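Local coordinates for protein guanine nucleotide exchange factor p115rhogef (Homo sapiens, PDB 1IAP) that probably activates Rho GTPases by promoting nucleotide exchange and, through the N-terminal RGS-like domain described here, engages heterotrimeric G-protein alpha subunits, at residues Ala16-Leu21 with Leu183-Leu188; Glu50-Phe55 with Asp92-Phe97; Thr66-Val71 with Glu171-Ala176; Thr125-Glu130 with Glu154-His159. One frame throughout, in Å; residues are numbered along the deposited sequence.

Contact 1: Ala16-Leu21 with Leu183-Leu188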
loop_
_atom_site.group_PDB
_atom_site.type_symbol
_atom_site.label_atom_id
_atom_site.label_comp_id
_atom_site.label_asym_id
_atom_site.label_seq_id
_atom_site.Cartn_x
_atom_site.Cartn_y
_atom_site.Cartn_z
ATOM N N ALA A 16 -3.620 6.294 9.597
ATOM C CA ALA A 16 -4.080 5.408 10.667
ATOM C C ALA A 16 -5.072 4.377 10.133
ATOM O O ALA A 16 -4.966 3.185 10.425
ATOM C CB ALA A 16 -4.714 6.216 11.788
ATOM N N HIS A 17 -6.032 4.848 9.346
ATOM C CA HIS A 17 -7.038 3.973 8.761
ATOM C C HIS A 17 -6.378 2.984 7.813
ATOM O O HIS A 17 -6.691 1.795 7.840
ATOM C CB HIS A 17 -8.123 4.806 8.074
ATOM C CG HIS A 17 -8.826 5.731 9.019
ATOM N ND1 HIS A 17 -10.121 5.524 9.441
ATOM C CD2 HIS A 17 -8.369 6.801 9.714
ATOM C CE1 HIS A 17 -10.427 6.419 10.364
ATOM N NE2 HIS A 17 -9.381 7.205 10.548
ATOM N N LEU A 18 -5.378 3.457 7.070
ATOM C CA LEU A 18 -4.641 2.608 6.144
ATOM C C LEU A 18 -3.854 1.523 6.892
ATOM O O LEU A 18 -3.832 0.372 6.462
ATOM C CB LEU A 18 -3.714 3.455 5.260
ATOM C CG LEU A 18 -3.002 2.708 4.134
ATOM C CD1 LEU A 18 -4.029 2.009 3.237
ATOM C CD2 LEU A 18 -2.166 3.686 3.324
ATOM N N MET A 19 -3.217 1.883 8.008
ATOM C CA MET A 19 -2.476 0.906 8.808
ATOM C C MET A 19 -3.382 -0.231 9.300
ATOM O O MET A 19 -2.965 -1.385 9.331
ATOM C CB MET A 19 -1.784 1.563 10.011
ATOM C CG MET A 19 -0.441 2.227 9.697
ATOM S SD MET A 19 0.724 1.105 8.866
ATOM C CE MET A 19 0.724 -0.302 9.976
ATOM N N ALA A 20 -4.602 0.099 9.719
ATOM C CA ALA A 20 -5.543 -0.914 10.199
ATOM C C ALA A 20 -5.880 -1.856 9.046
ATOM O O ALA A 20 -5.871 -3.079 9.203
ATOM C CB ALA A 20 -6.824 -0.247 10.746
ATOM N N LEU A 21 -6.131 -1.277 7.876
ATOM C CA LEU A 21 -6.455 -2.052 6.682
ATOM C C LEU A 21 -5.276 -2.948 6.313
ATOM O O LEU A 21 -5.459 -4.124 6.007
ATOM C CB LEU A 21 -6.786 -1.116 5.515
ATOM C CG LEU A 21 -6.955 -1.745 4.130
ATOM C CD1 LEU A 21 -8.158 -2.685 4.119
ATOM C CD2 LEU A 21 -7.124 -0.645 3.085
ATOM N N LEU A 183 7.849 2.137 3.467
ATOM C CA LEU A 183 8.117 3.052 2.368
ATOM C C LEU A 183 6.952 3.996 2.105
ATOM O O LEU A 183 7.134 5.211 2.006
ATOM C CB LEU A 183 8.461 2.270 1.094
ATOM C CG LEU A 183 8.944 3.081 -0.114
ATOM C CD1 LEU A 183 10.260 3.769 0.228
ATOM C CD2 LEU A 183 9.127 2.161 -1.308
ATOM N N TYR A 184 5.746 3.445 2.032
ATOM C CA TYR A 184 4.571 4.257 1.765
ATOM C C TYR A 184 4.184 5.164 2.936
ATOM O O TYR A 184 3.735 6.292 2.728
ATOM C CB TYR A 184 3.382 3.380 1.356
ATOM C CG TYR A 184 2.206 4.196 0.880
ATOM C CD1 TYR A 184 2.184 4.731 -0.408
ATOM C CD2 TYR A 184 1.141 4.481 1.727
ATOM C CE1 TYR A 184 1.130 5.538 -0.837
ATOM C CE2 TYR A 184 0.082 5.286 1.305
ATOM C CZ TYR A 184 0.086 5.807 0.025
ATOM O OH TYR A 184 -0.958 6.593 -0.395
ATOM N N MET A 185 4.328 4.664 4.160
ATOM C CA MET A 185 3.991 5.458 5.343
ATOM C C MET A 185 4.895 6.689 5.427
ATOM O O MET A 185 4.451 7.775 5.785
ATOM C CB MET A 185 4.113 4.612 6.616
ATOM C CG MET A 185 2.914 3.694 6.873
ATOM S SD MET A 185 1.370 4.647 7.166
ATOM C CE MET A 185 0.182 3.665 6.203
ATOM N N ARG A 186 6.159 6.510 5.064
ATOM C CA ARG A 186 7.137 7.597 5.069
ATOM C C ARG A 186 6.667 8.674 4.084
ATOM O O ARG A 186 6.847 9.868 4.318
ATOM C CB ARG A 186 8.489 7.037 4.646
ATOM C CG ARG A 186 9.690 7.889 4.972
ATOM C CD ARG A 186 10.949 7.064 4.760
ATOM N NE ARG A 186 10.907 5.836 5.553
ATOM C CZ ARG A 186 11.185 4.619 5.091
ATOM N NH1 ARG A 186 11.536 4.440 3.823
ATOM N NH2 ARG A 186 11.095 3.574 5.902
ATOM N N HIS A 187 6.008 8.231 3.014
ATOM C CA HIS A 187 5.468 9.117 1.986
ATOM C C HIS A 187 4.312 9.952 2.551
ATOM O O HIS A 187 4.038 11.053 2.076
ATOM C CB HIS A 187 4.987 8.283 0.794
ATOM C CG HIS A 187 4.386 9.090 -0.313
ATOM N ND1 HIS A 187 3.026 9.183 -0.512
ATOM C CD2 HIS A 187 4.961 9.830 -1.290
ATOM C CE1 HIS A 187 2.789 9.944 -1.565
ATOM N NE2 HIS A 187 3.946 10.349 -2.055
ATOM N N LEU A 188 3.631 9.416 3.560
ATOM C CA LEU A 188 2.522 10.124 4.192
ATOM C C LEU A 188 2.999 10.954 5.384
ATOM O O LEU A 188 2.189 11.528 6.106
ATOM C CB LEU A 188 1.441 9.139 4.649
ATOM C CG LEU A 188 0.770 8.275 3.578
ATOM C CD1 LEU A 188 -0.262 7.364 4.236
ATOM C CD2 LEU A 188 0.117 9.159 2.516
#

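Contact 2: Glu50-Phe55 with Asp92-Phe97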
loop_
_atom_site.group_PDB
_atom_site.type_symbol
_atom_site.label_atom_id
_atom_site.label_comp_id
_atom_site.label_asym_id
_atom_site.label_seq_id
_atom_site.Cartn_x
_atom_site.Cartn_y
_atom_site.Cartn_z
ATOM N N GLU A 50 13.271 10.843 -10.294
ATOM C CA GLU A 50 12.978 10.017 -9.124
ATOM C C GLU A 50 12.025 8.871 -9.463
ATOM O O GLU A 50 12.238 7.734 -9.045
ATOM C CB GLU A 50 12.378 10.869 -8.006
ATOM C CG GLU A 50 13.288 11.976 -7.500
ATOM C CD GLU A 50 12.629 12.821 -6.427
ATOM O OE1 GLU A 50 13.076 12.758 -5.261
ATOM O OE2 GLU A 50 11.659 13.542 -6.747
ATOM N N ALA A 51 10.982 9.180 -10.231
ATOM C CA ALA A 51 9.985 8.196 -10.646
ATOM C C ALA A 51 10.599 7.065 -11.472
ATOM O O ALA A 51 10.092 5.942 -11.469
ATOM C CB ALA A 51 8.868 8.876 -11.432
ATOM N N LYS A 52 11.689 7.365 -12.174
ATOM C CA LYS A 52 12.365 6.364 -12.991
ATOM C C LYS A 52 13.006 5.306 -12.097
ATOM O O LYS A 52 12.875 4.107 -12.352
ATOM C CB LYS A 52 13.435 7.013 -13.870
ATOM C CG LYS A 52 13.974 6.103 -14.965
ATOM C CD LYS A 52 12.926 5.878 -16.050
ATOM C CE LYS A 52 13.395 4.875 -17.094
ATOM N NZ LYS A 52 13.484 3.495 -16.540
ATOM N N LYS A 53 13.711 5.760 -11.062
ATOM C CA LYS A 53 14.368 4.861 -10.120
ATOM C C LYS A 53 13.322 4.119 -9.293
ATOM O O LYS A 53 13.476 2.933 -9.003
ATOM C CB LYS A 53 15.294 5.644 -9.184
ATOM C CG LYS A 53 16.484 6.297 -9.865
ATOM C CD LYS A 53 17.306 7.092 -8.869
ATOM C CE LYS A 53 18.498 7.751 -9.539
ATOM N NZ LYS A 53 19.276 8.595 -8.585
ATOM N N ALA A 54 12.264 4.832 -8.916
ATOM C CA ALA A 54 11.177 4.262 -8.125
ATOM C C ALA A 54 10.431 3.179 -8.907
ATOM O O ALA A 54 9.935 2.210 -8.328
ATOM C CB ALA A 54 10.220 5.358 -7.696
ATOM N N PHE A 55 10.351 3.346 -10.223
ATOM C CA PHE A 55 9.671 2.368 -11.062
ATOM C C PHE A 55 10.455 1.060 -11.130
ATOM O O PHE A 55 9.860 -0.016 -11.167
ATOM C CB PHE A 55 9.429 2.914 -12.473
ATOM C CG PHE A 55 8.826 1.907 -13.403
ATOM C CD1 PHE A 55 7.499 1.515 -13.254
ATOM C CD2 PHE A 55 9.603 1.291 -14.382
ATOM C CE1 PHE A 55 6.953 0.519 -14.057
ATOM C CE2 PHE A 55 9.065 0.293 -15.194
ATOM C CZ PHE A 55 7.739 -0.094 -15.030
ATOM N N ASP A 92 6.078 8.092 -20.646
ATOM C CA ASP A 92 4.737 7.785 -21.130
ATOM C C ASP A 92 4.469 6.283 -21.037
ATOM O O ASP A 92 3.416 5.862 -20.557
ATOM C CB ASP A 92 4.579 8.264 -22.578
ATOM C CG ASP A 92 3.240 7.878 -23.183
ATOM O OD1 ASP A 92 2.192 8.273 -22.627
ATOM O OD2 ASP A 92 3.236 7.178 -24.218
ATOM N N VAL A 93 5.434 5.484 -21.490
ATOM C CA VAL A 93 5.320 4.027 -21.463
ATOM C C VAL A 93 5.306 3.526 -20.017
ATOM O O VAL A 93 4.626 2.554 -19.691
ATOM C CB VAL A 93 6.488 3.360 -22.221
ATOM C CG1 VAL A 93 6.297 1.855 -22.270
ATOM C CG2 VAL A 93 6.599 3.933 -23.632
ATOM N N GLN A 94 6.063 4.205 -19.160
ATOM C CA GLN A 94 6.148 3.866 -17.742
ATOM C C GLN A 94 4.789 4.090 -17.066
ATOM O O GLN A 94 4.335 3.257 -16.283
ATOM C CB GLN A 94 7.228 4.719 -17.073
ATOM C CG GLN A 94 7.459 4.419 -15.606
ATOM C CD GLN A 94 8.542 5.293 -15.003
ATOM O OE1 GLN A 94 9.711 5.206 -15.384
ATOM N NE2 GLN A 94 8.159 6.140 -14.056
ATOM N N ARG A 95 4.144 5.212 -17.377
ATOM C CA ARG A 95 2.831 5.517 -16.812
ATOM C C ARG A 95 1.809 4.482 -17.274
ATOM O O ARG A 95 0.938 4.087 -16.504
ATOM C CB ARG A 95 2.368 6.917 -17.219
ATOM C CG ARG A 95 3.273 8.037 -16.741
ATOM C CD ARG A 95 2.730 9.403 -17.137
ATOM N NE ARG A 95 3.781 10.419 -17.149
ATOM C CZ ARG A 95 4.397 10.885 -16.066
ATOM N NH1 ARG A 95 4.070 10.439 -14.861
ATOM N NH2 ARG A 95 5.369 11.779 -16.194
ATOM N N ARG A 96 1.923 4.042 -18.529
ATOM C CA ARG A 96 1.007 3.041 -19.077
ATOM C C ARG A 96 1.145 1.717 -18.334
ATOM O O ARG A 96 0.143 1.106 -17.966
ATOM C CB ARG A 96 1.258 2.813 -20.572
ATOM C CG ARG A 96 0.991 4.022 -21.451
ATOM C CD ARG A 96 1.107 3.660 -22.923
ATOM N NE ARG A 96 1.054 4.840 -23.783
ATOM C CZ ARG A 96 0.650 4.831 -25.051
ATOM N NH1 ARG A 96 0.251 3.699 -25.621
ATOM N NH2 ARG A 96 0.660 5.952 -25.758
ATOM N N PHE A 97 2.386 1.272 -18.141
ATOM C CA PHE A 97 2.658 0.024 -17.426
ATOM C C PHE A 97 2.086 0.085 -16.012
ATOM O O PHE A 97 1.438 -0.855 -15.556
ATOM C CB PHE A 97 4.162 -0.254 -17.354
ATOM C CG PHE A 97 4.760 -0.747 -18.646
ATOM C CD1 PHE A 97 3.967 -1.348 -19.618
ATOM C CD2 PHE A 97 6.124 -0.618 -18.884
ATOM C CE1 PHE A 97 4.523 -1.810 -20.807
ATOM C CE2 PHE A 97 6.688 -1.078 -20.069
ATOM C CZ PHE A 97 5.886 -1.676 -21.032
#

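Contact 3: Thr66-Val71 with Glu171-Ala176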
loop_
_atom_site.group_PDB
_atom_site.type_symbol
_atom_site.label_atom_id
_atom_site.label_comp_id
_atom_site.label_asym_id
_atom_site.label_seq_id
_atom_site.Cartn_x
_atom_site.Cartn_y
_atom_site.Cartn_z
ATOM N N THR A 66 10.704 -13.512 -9.764
ATOM C CA THR A 66 11.060 -13.967 -8.420
ATOM C C THR A 66 10.593 -13.068 -7.277
ATOM O O THR A 66 10.851 -13.375 -6.114
ATOM C CB THR A 66 12.591 -14.169 -8.277
ATOM O OG1 THR A 66 13.256 -12.902 -8.374
ATOM C CG2 THR A 66 13.117 -15.101 -9.360
ATOM N N ALA A 67 9.920 -11.962 -7.600
ATOM C CA ALA A 67 9.440 -11.028 -6.578
ATOM C C ALA A 67 8.564 -11.693 -5.527
ATOM O O ALA A 67 7.577 -12.351 -5.849
ATOM C CB ALA A 67 8.700 -9.872 -7.221
ATOM N N VAL A 68 8.931 -11.503 -4.264
ATOM C CA VAL A 68 8.196 -12.087 -3.147
ATOM C C VAL A 68 6.762 -11.575 -3.099
ATOM O O VAL A 68 5.850 -12.297 -2.699
ATOM C CB VAL A 68 8.859 -11.756 -1.796
ATOM C CG1 VAL A 68 8.483 -12.804 -0.765
ATOM C CG2 VAL A 68 10.366 -11.647 -1.953
ATOM N N LEU A 69 6.573 -10.329 -3.523
ATOM C CA LEU A 69 5.256 -9.704 -3.517
ATOM C C LEU A 69 4.687 -9.592 -4.927
ATOM O O LEU A 69 3.880 -8.707 -5.205
ATOM C CB LEU A 69 5.338 -8.310 -2.883
ATOM C CG LEU A 69 5.837 -8.167 -1.442
ATOM C CD1 LEU A 69 5.867 -6.694 -1.085
ATOM C CD2 LEU A 69 4.947 -8.932 -0.470
ATOM N N ARG A 70 5.077 -10.519 -5.798
ATOM C CA ARG A 70 4.612 -10.500 -7.179
ATOM C C ARG A 70 3.098 -10.499 -7.278
ATOM O O ARG A 70 2.419 -11.303 -6.632
ATOM C CB ARG A 70 5.170 -11.687 -7.966
ATOM C CG ARG A 70 4.945 -11.569 -9.472
ATOM C CD ARG A 70 5.661 -12.676 -10.234
ATOM N NE ARG A 70 5.919 -12.288 -11.618
ATOM C CZ ARG A 70 5.287 -12.787 -12.675
ATOM N NH1 ARG A 70 4.346 -13.710 -12.522
ATOM N NH2 ARG A 70 5.583 -12.342 -13.889
ATOM N N VAL A 71 2.580 -9.545 -8.044
ATOM C CA VAL A 71 1.148 -9.420 -8.270
ATOM C C VAL A 71 0.859 -9.985 -9.660
ATOM O O VAL A 71 1.766 -10.094 -10.486
ATOM C CB VAL A 71 0.690 -7.935 -8.225
ATOM C CG1 VAL A 71 1.017 -7.312 -6.872
ATOM C CG2 VAL A 71 1.340 -7.135 -9.348
ATOM N N GLU A 171 10.305 -15.394 6.341
ATOM C CA GLU A 171 10.966 -14.174 6.789
ATOM C C GLU A 171 11.176 -13.167 5.664
ATOM O O GLU A 171 11.121 -11.960 5.888
ATOM C CB GLU A 171 12.296 -14.511 7.459
ATOM C CG GLU A 171 12.135 -15.297 8.763
ATOM C CD GLU A 171 13.435 -15.911 9.268
ATOM O OE1 GLU A 171 13.359 -16.832 10.107
ATOM O OE2 GLU A 171 14.528 -15.482 8.830
ATOM N N GLU A 172 11.430 -13.671 4.459
ATOM C CA GLU A 172 11.635 -12.825 3.290
ATOM C C GLU A 172 10.328 -12.109 2.956
ATOM O O GLU A 172 10.323 -10.919 2.657
ATOM C CB GLU A 172 12.097 -13.684 2.107
ATOM C CG GLU A 172 12.255 -12.949 0.788
ATOM C CD GLU A 172 12.725 -13.857 -0.343
ATOM O OE1 GLU A 172 13.934 -13.842 -0.658
ATOM O OE2 GLU A 172 11.886 -14.582 -0.926
ATOM N N LYS A 173 9.218 -12.832 3.061
ATOM C CA LYS A 173 7.909 -12.266 2.774
ATOM C C LYS A 173 7.486 -11.212 3.800
ATOM O O LYS A 173 7.099 -10.110 3.437
ATOM C CB LYS A 173 6.859 -13.379 2.691
ATOM C CG LYS A 173 5.446 -12.898 2.389
ATOM C CD LYS A 173 4.527 -14.073 2.089
ATOM C CE LYS A 173 3.076 -13.636 1.917
ATOM N NZ LYS A 173 2.491 -13.110 3.185
ATOM N N SER A 174 7.581 -11.541 5.081
ATOM C CA SER A 174 7.184 -10.593 6.113
ATOM C C SER A 174 8.068 -9.343 6.084
ATOM O O SER A 174 7.583 -8.231 6.298
ATOM C CB SER A 174 7.205 -11.254 7.492
ATOM O OG SER A 174 8.513 -11.628 7.859
ATOM N N ALA A 175 9.348 -9.524 5.772
ATOM C CA ALA A 175 10.275 -8.395 5.699
ATOM C C ALA A 175 9.907 -7.489 4.526
ATOM O O ALA A 175 9.927 -6.264 4.648
ATOM C CB ALA A 175 11.701 -8.890 5.554
ATOM N N ALA A 176 9.530 -8.102 3.405
ATOM C CA ALA A 176 9.134 -7.361 2.207
ATOM C C ALA A 176 7.883 -6.528 2.473
ATOM O O ALA A 176 7.764 -5.399 1.999
ATOM C CB ALA A 176 8.888 -8.325 1.051
#

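Contact 4: Thr125-Glu130 with Glu154-His159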
loop_
_atom_site.group_PDB
_atom_site.type_symbol
_atom_site.label_atom_id
_atom_site.label_comp_id
_atom_site.label_asym_id
_atom_site.label_seq_id
_atom_site.Cartn_x
_atom_site.Cartn_y
_atom_site.Cartn_z
ATOM N N THR A 125 -11.965 -6.260 13.113
ATOM C CA THR A 125 -10.820 -5.590 12.506
ATOM C C THR A 125 -9.979 -4.935 13.594
ATOM O O THR A 125 -10.509 -4.462 14.606
ATOM C CB THR A 125 -11.229 -4.540 11.449
ATOM O OG1 THR A 125 -12.155 -3.608 12.018
ATOM C CG2 THR A 125 -11.857 -5.231 10.239
ATOM N N PRO A 126 -8.654 -4.923 13.409
ATOM C CA PRO A 126 -7.719 -4.339 14.373
ATOM C C PRO A 126 -7.745 -2.827 14.502
ATOM O O PRO A 126 -8.138 -2.108 13.579
ATOM C CB PRO A 126 -6.362 -4.817 13.852
ATOM C CG PRO A 126 -6.575 -4.855 12.360
ATOM C CD PRO A 126 -7.925 -5.523 12.272
ATOM N N TRP A 127 -7.333 -2.360 15.675
ATOM C CA TRP A 127 -7.226 -0.937 15.970
ATOM C C TRP A 127 -8.495 -0.093 15.884
ATOM O O TRP A 127 -8.415 1.110 15.656
ATOM C CB TRP A 127 -6.143 -0.330 15.073
ATOM C CG TRP A 127 -4.834 -1.042 15.197
ATOM C CD1 TRP A 127 -4.192 -1.759 14.228
ATOM C CD2 TRP A 127 -4.006 -1.108 16.362
ATOM N NE1 TRP A 127 -3.014 -2.267 14.718
ATOM C CE2 TRP A 127 -2.873 -1.882 16.025
ATOM C CE3 TRP A 127 -4.108 -0.586 17.660
ATOM C CZ2 TRP A 127 -1.848 -2.144 16.937
ATOM C CZ3 TRP A 127 -3.087 -0.847 18.567
ATOM C CH2 TRP A 127 -1.972 -1.620 18.201
ATOM N N GLU A 128 -9.656 -0.711 16.080
ATOM C CA GLU A 128 -10.913 0.023 16.021
ATOM C C GLU A 128 -10.999 1.078 17.124
ATOM O O GLU A 128 -11.575 2.142 16.923
ATOM C CB GLU A 128 -12.104 -0.943 16.075
ATOM C CG GLU A 128 -13.466 -0.307 15.769
ATOM C CD GLU A 128 -13.509 0.457 14.441
ATOM O OE1 GLU A 128 -12.876 0.024 13.457
ATOM O OE2 GLU A 128 -14.184 1.506 14.385
ATOM N N GLN A 129 -10.407 0.793 18.280
ATOM C CA GLN A 129 -10.409 1.746 19.382
ATOM C C GLN A 129 -9.686 3.035 18.973
ATOM O O GLN A 129 -10.159 4.135 19.258
ATOM C CB GLN A 129 -9.731 1.154 20.627
ATOM C CG GLN A 129 -9.538 2.178 21.737
ATOM C CD GLN A 129 -8.618 1.709 22.845
ATOM O OE1 GLN A 129 -8.913 1.903 24.020
ATOM N NE2 GLN A 129 -7.485 1.110 22.478
ATOM N N GLU A 130 -8.551 2.895 18.295
ATOM C CA GLU A 130 -7.769 4.052 17.856
ATOM C C GLU A 130 -8.529 4.867 16.816
ATOM O O GLU A 130 -8.564 6.100 16.878
ATOM C CB GLU A 130 -6.404 3.611 17.307
ATOM C CG GLU A 130 -5.374 3.232 18.381
ATOM C CD GLU A 130 -5.795 2.054 19.251
ATOM O OE1 GLU A 130 -6.571 1.190 18.787
ATOM O OE2 GLU A 130 -5.344 1.989 20.412
ATOM N N GLU A 154 1.940 5.847 13.386
ATOM C CA GLU A 154 3.293 5.485 13.803
ATOM C C GLU A 154 3.264 4.360 14.835
ATOM O O GLU A 154 4.009 3.381 14.731
ATOM C CB GLU A 154 4.027 6.706 14.358
ATOM C CG GLU A 154 4.417 7.701 13.279
ATOM C CD GLU A 154 4.930 9.029 13.811
ATOM O OE1 GLU A 154 5.110 9.172 15.042
ATOM O OE2 GLU A 154 5.154 9.935 12.979
ATOM N N ARG A 155 2.365 4.478 15.804
ATOM C CA ARG A 155 2.243 3.456 16.825
ATOM C C ARG A 155 1.774 2.138 16.216
ATOM O O ARG A 155 2.245 1.068 16.609
ATOM C CB ARG A 155 1.276 3.899 17.931
ATOM C CG ARG A 155 1.076 2.831 18.994
ATOM C CD ARG A 155 0.307 3.345 20.194
ATOM N NE ARG A 155 -0.085 2.253 21.080
ATOM C CZ ARG A 155 -1.318 1.764 21.164
ATOM N NH1 ARG A 155 -2.287 2.271 20.413
ATOM N NH2 ARG A 155 -1.583 0.766 21.999
ATOM N N LEU A 156 0.847 2.214 15.261
ATOM C CA LEU A 156 0.334 1.006 14.623
ATOM C C LEU A 156 1.429 0.356 13.786
ATOM O O LEU A 156 1.534 -0.861 13.754
ATOM C CB LEU A 156 -0.889 1.302 13.756
ATOM C CG LEU A 156 -2.055 2.100 14.355
ATOM C CD1 LEU A 156 -3.315 1.828 13.552
ATOM C CD2 LEU A 156 -2.270 1.755 15.813
ATOM N N LEU A 157 2.259 1.172 13.136
ATOM C CA LEU A 157 3.358 0.646 12.322
ATOM C C LEU A 157 4.382 -0.062 13.211
ATOM O O LEU A 157 4.878 -1.140 12.876
ATOM C CB LEU A 157 4.042 1.778 11.542
ATOM C CG LEU A 157 5.181 1.368 10.588
ATOM C CD1 LEU A 157 4.723 0.247 9.672
ATOM C CD2 LEU A 157 5.628 2.573 9.771
ATOM N N MET A 158 4.692 0.552 14.348
ATOM C CA MET A 158 5.648 -0.024 15.283
ATOM C C MET A 158 5.136 -1.381 15.746
ATOM O O MET A 158 5.891 -2.355 15.814
ATOM C CB MET A 158 5.845 0.908 16.480
ATOM C CG MET A 158 6.788 0.364 17.546
ATOM S SD MET A 158 7.006 1.508 18.921
ATOM C CE MET A 158 8.316 2.559 18.269
ATOM N N HIS A 159 3.837 -1.448 16.015
ATOM C CA HIS A 159 3.214 -2.681 16.464
ATOM C C HIS A 159 3.242 -3.771 15.394
ATOM O O HIS A 159 3.481 -4.937 15.704
ATOM C CB HIS A 159 1.776 -2.421 16.906
ATOM C CG HIS A 159 1.162 -3.559 17.659
ATOM N ND1 HIS A 159 0.571 -4.634 17.032
ATOM C CD2 HIS A 159 1.042 -3.784 18.987
ATOM C CE1 HIS A 159 0.111 -5.473 17.942
ATOM N NE2 HIS A 159 0.384 -4.980 19.137
HETATM O O HOH W 1 -0.441 -2.413 13.155
#

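Contact 1: Ala16-Leu21 with Leu183-Leu188
L18 and M19 of helix 15-28 meet Y184 and M185 near the C-terminal end of helix 171-187 and L188 in the loop that follows, the two short helical segments running nearly antiparallel (168°) with their axes 11.6 Å apart. One methyl of L18 serves as the hub. With CG anti to the backbone N (chi1 -173°), L18 reaches across the gap and sets CD2 3.4 Å from CE2 of Y184, its branch crossing the tyrosine side chain at roughly a right angle. The same L18 CD2 lies 3.7 Å from CE of M185, and more loosely 4.2 Å from CD1 of L188. The two methionines slant across one another, both folded rather than extended: M185 CE comes 3.7 Å from M19 SD, while M185 SD lies 3.9 Å from M19 CG, so each thioether rests against the other's chain. M19 also packs on L156, L157 and L160 of helix 142-162, which places this pair among three helices of the RGS-like domain. The Y184 hydroxyl is hydrogen-bonded to the backbone O of K12. With that polar end paired outside the interface, the segments meet through methyl, thioether and ring-carbon surfaces, and dispersion and exclusion of water hold them together.

Contact 2: Glu50-Phe55 with Asp92-Phe97
Q94 of helix 91-103 reaches into helix 48-63 between A51, K52 and F55, and is the central side chain of this helix-helix packing in the all-helical RGS-like domain. The short segments cross at 44°, with axes 11.4 Å apart. The tight part is Q94 on F55. A chi1 of -177° and an extended chain beyond CG carry the glutamine out over one face of the phenylalanine ring, in the direction opposite to that of F55 itself. Its CG makes a CH-pi contact, 3.9 Å from the F55 ring centroid, and its amide lies almost parallel to the ring, the planes only 6° apart. That amide, past the rim of the ring, lies beside the stem of the phenylalanine, Q94 CD 3.6 Å from F55 CB. Farther along, F55 and F97 meet more loosely, CZ to CD2 at 4.2 Å, and F97 leads on to V77, E80 and L81 of helix 75-81. Toward solvent the character changes: K52 is partly exposed, its chain bends past the amide, and its NZ is hydrogen-bonded to A86 O. Q94 OE1 is buried here without a polar partner in the model; K52 supplies a methylene instead, with CD 3.4 Å from that oxygen.

Contact 3: Thr66-Val71 with Glu171-Ala176
V68 and L69, the two corner residues of a type I beta turn from A67 to R70, pack against the first turns of helix 171-187 in the RGS-like domain. The turn belongs to the loop between helices 48-63 and 75-81, and is closed by its own backbone hydrogen bond, R70 N to A67 O at 3.1 Å. Apolar packing joins turn and helix. L69 brings its branch point, CG, to 3.9 Å from CB of A176; its side chain also touches L35 of helix 32-43 and F62 of helix 48-63, so the turn's buried corner sits among three helices. V68 divides its two methyls between K173 and E172. CG1, anti to the backbone N (chi1 -156°), lies against the backbone of K173, 3.6 Å from its CA, whereas the rest of the lysine chain departs from the turn. E172, stretched out in a straight chain, runs along the more exposed flank of V68, so that its CG is 3.6 Å from V68 CG2. A second kind of contact is between apolar groups and oxygen atoms. The carboxylate of E172 passes the same methyl, with OE2 at 3.5 Å from V68 CG2. One turn further along the helix, CD1 of L69 comes 3.8 Å from the backbone O of A176.

Contact 4: Thr125-Glu130 with Glu154-His159
W127 and L156 bring their CA atoms to 7.9 Å where the start of helix 128-135 meets helix 142-162 of the RGS-like domain, and W127, the N-cap residue, has a positive phi of 60°. Its indole is the main surface. L156 lays both methyls on one face, CD2 making a CH-pi contact over the centre of the six-membered ring, 3.5 Å from its centroid, and CD1 lying toward the pyrrole side near CG. The far edge of the indole points into the imidazole face of H159 in a T-shaped pair, the planes at 89° and W127 CZ2 3.4 Å from H159 CG. Beyond the CZ3 corner of the indole, R155, extended from CG to NE, spans to E130: NH1 donates to OE2 at 3.1 Å, a fairly straight bond (155°) within a salt bridge. The acceptor is approached from above the carboxylate plane while lying close to the guanidinium plane. E130 OE2 also takes a weak bond from Q129 NE2, so two donors steady this oxygen. At the indole's pyrrole edge one water links the indole to helix 142-162, accepting weakly from W127 NE1 at 3.0 Å and donating to the backbone O of L156 at 2.6 Å.

In the fold
Contact 1 lies nearest the centre of the chain and is largely buried and apolar; the other three sit farther out and bring in polar groups. Contacts 1 and 3 both use helix 171-187, one at its C-terminal end in the core, the other at its N-terminal end on the surface. Contacts 1 and 4 touch directly, so the apolar core borders an interface that also holds a salt bridge and a bridging water. Contacts 2 and 4 lie on opposite sides of the chain's centre, about 32 Å apart between centres. Contact 2 is also buried, but relies on a glutamine chain laid over a phenylalanine face, its amide oxygen buried without a polar partner.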